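Local coordinates for DUF2235 domain-containing protein (Pseudomonas aeruginosa, PDB 4O5P), which is a type VI secretion effector, Tle1, that probably hydrolyses membrane phospholipids with an alpha/beta-hydrolase-type catalytic domain, at residues P803-Q806 with Q807-L810. Sequence-based numbering, arbitrary orientation.
Sequences PALQ and QVLL
Gln806 and Leu810 meet through the main chain, the amide N of Leu810 reaching Gln806 O at 2.9 Å. This is the last of four successive i to i+4 bonds that define the first turns of helix 803-814, near the C-terminal end of the modelled chain. Gln807 N donates to Pro803 O at 3.0 Å, the most bent of the four (150° at the hydrogen). Val808 N to Ala804 O is the straightest of the four, at 170°. Gln806 CG stands anti to its own carbonyl carbon (chi1 -69°), and the extended side chain runs back toward the start of the helix, where NE2 makes a weak hydrogen bond to Ala799 O. Gln807 lays its CB 3.5 Å from Ala804 O and touches Ile759. On the buried side, Leu805 CD2 and Val808 CG2 are 4.4 Å apart, a loose apolar contact; Leu805 also packs on Ala798, Val808 and Leu809 both on Leu795, and Val808 on Thr757. The chemistry is consistent with a partly amphipathic helix: backbone bonds hold the turns together, Leu805, Val808 and Leu809 are turned to helix 795-798, and Leu810 is exposed along with both glutamines.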
ATOM      1  N   PRO A 803     -39.848   5.624 -17.261  1.00 42.68           N
ATOM      2  CA  PRO A 803     -39.557   4.729 -18.389  1.00 40.74           C
ATOM      3  C   PRO A 803     -38.056   4.687 -18.728  1.00 34.73           C
ATOM      4  O   PRO A 803     -37.521   3.603 -19.038  1.00 34.72           O
ATOM      5  CB  PRO A 803     -40.370   5.346 -19.522  1.00 33.13           C
ATOM      6  CG  PRO A 803     -41.589   5.884 -18.815  1.00 38.53           C
ATOM      7  CD  PRO A 803     -41.091   6.394 -17.477  1.00 39.17           C
ATOM      8  N   ALA A 804     -37.385   5.837 -18.636  1.00 30.03           N
ATOM      9  CA  ALA A 804     -35.947   5.911 -18.904  1.00 31.86           C
ATOM     10  C   ALA A 804     -35.133   5.029 -17.951  1.00 28.71           C
ATOM     11  O   ALA A 804     -34.291   4.204 -18.370  1.00 32.71           O
ATOM     12  CB  ALA A 804     -35.473   7.359 -18.826  1.00 30.47           C
ATOM     13  N   LEU A 805     -35.374   5.216 -16.657  1.00 30.36           N
ATOM     14  CA  LEU A 805     -34.704   4.400 -15.666  1.00 26.16           C
ATOM     15  C   LEU A 805     -35.098   2.938 -15.859  1.00 32.04           C
ATOM     16  O   LEU A 805     -34.335   2.057 -15.512  1.00 27.93           O
ATOM     17  CB  LEU A 805     -35.028   4.873 -14.248  1.00 31.88           C
ATOM     18  CG  LEU A 805     -34.461   6.238 -13.837  1.00 31.28           C
ATOM     19  CD1 LEU A 805     -34.704   6.515 -12.363  1.00 32.41           C
ATOM     20  CD2 LEU A 805     -32.974   6.339 -14.169  1.00 28.72           C
ATOM     21  N   GLN A 806     -36.278   2.670 -16.420  1.00 30.52           N
ATOM     22  CA  GLN A 806     -36.652   1.281 -16.693  1.00 31.39           C
ATOM     23  C   GLN A 806     -35.721   0.684 -17.741  1.00 30.23           C
ATOM     24  O   GLN A 806     -35.301  -0.470 -17.619  1.00 29.78           O
ATOM     25  CB  GLN A 806     -38.109   1.160 -17.139  1.00 36.48           C
ATOM     26  CG  GLN A 806     -39.134   1.467 -16.058  1.00 39.61           C
ATOM     27  CD  GLN A 806     -40.544   1.561 -16.619  1.00 46.68           C
ATOM     28  OE1 GLN A 806     -40.904   0.852 -17.567  1.00 39.51           O
ATOM     29  NE2 GLN A 806     -41.348   2.454 -16.044  1.00 47.65           N
ATOM     30  N   GLN A 807     -35.372   1.460 -18.764  1.00 31.40           N
ATOM     31  CA  GLN A 807     -34.360   0.940 -19.701  1.00 32.47           C
ATOM     32  C   GLN A 807     -33.002   0.715 -19.026  1.00 27.56           C
ATOM     33  O   GLN A 807     -32.362  -0.345 -19.213  1.00 31.64           O
ATOM     34  CB  GLN A 807     -34.208   1.833 -20.928  1.00 34.63           C
ATOM     35  CG  GLN A 807     -34.998   1.326 -22.137  1.00 38.06           C
ATOM     36  CD  GLN A 807     -35.207   2.403 -23.169  1.00 40.53           C
ATOM     37  OE1 GLN A 807     -34.795   3.545 -22.971  1.00 43.16           O
ATOM     38  NE2 GLN A 807     -35.853   2.050 -24.279  1.00 48.48           N
ATOM     39  N   VAL A 808     -32.565   1.704 -18.246  1.00 27.58           N
ATOM     40  CA  VAL A 808     -31.335   1.528 -17.459  1.00 27.50           C
ATOM     41  C   VAL A 808     -31.370   0.212 -16.684  1.00 27.15           C
ATOM     42  O   VAL A 808     -30.421  -0.568 -16.726  1.00 29.09           O
ATOM     43  CB  VAL A 808     -31.120   2.690 -16.471  1.00 27.08           C
ATOM     44  CG1 VAL A 808     -29.942   2.405 -15.544  1.00 27.03           C
ATOM     45  CG2 VAL A 808     -30.917   4.000 -17.227  1.00 25.06           C
ATOM     46  N   LEU A 809     -32.493  -0.026 -16.013  1.00 26.87           N
ATOM     47  CA  LEU A 809     -32.712  -1.195 -15.171  1.00 30.24           C
ATOM     48  C   LEU A 809     -32.703  -2.498 -15.948  1.00 32.13           C
ATOM     49  O   LEU A 809     -32.177  -3.495 -15.472  1.00 31.68           O
ATOM     50  CB  LEU A 809     -34.026  -1.055 -14.395  1.00 29.67           C
ATOM     51  CG  LEU A 809     -34.529  -2.315 -13.681  1.00 30.90           C
ATOM     52  CD1 LEU A 809     -33.585  -2.736 -12.566  1.00 29.28           C
ATOM     53  CD2 LEU A 809     -35.935  -2.096 -13.147  1.00 27.55           C
ATOM     54  N   LEU A 810     -33.303  -2.500 -17.132  1.00 28.50           N
ATOM     55  CA  LEU A 810     -33.238  -3.673 -17.995  1.00 30.45           C
ATOM     56  C   LEU A 810     -31.772  -4.021 -18.310  1.00 30.93           C
ATOM     57  O   LEU A 810     -31.341  -5.188 -18.168  1.00 29.04           O
ATOM     58  CB  LEU A 810     -34.025  -3.407 -19.282  1.00 31.64           C
ATOM     59  CG  LEU A 810     -33.907  -4.477 -20.357  1.00 29.54           C
ATOM     60  CD1 LEU A 810     -34.422  -5.789 -19.804  1.00 29.74           C
ATOM     61  CD2 LEU A 810     -34.677  -4.064 -21.600  1.00 32.65           C
TER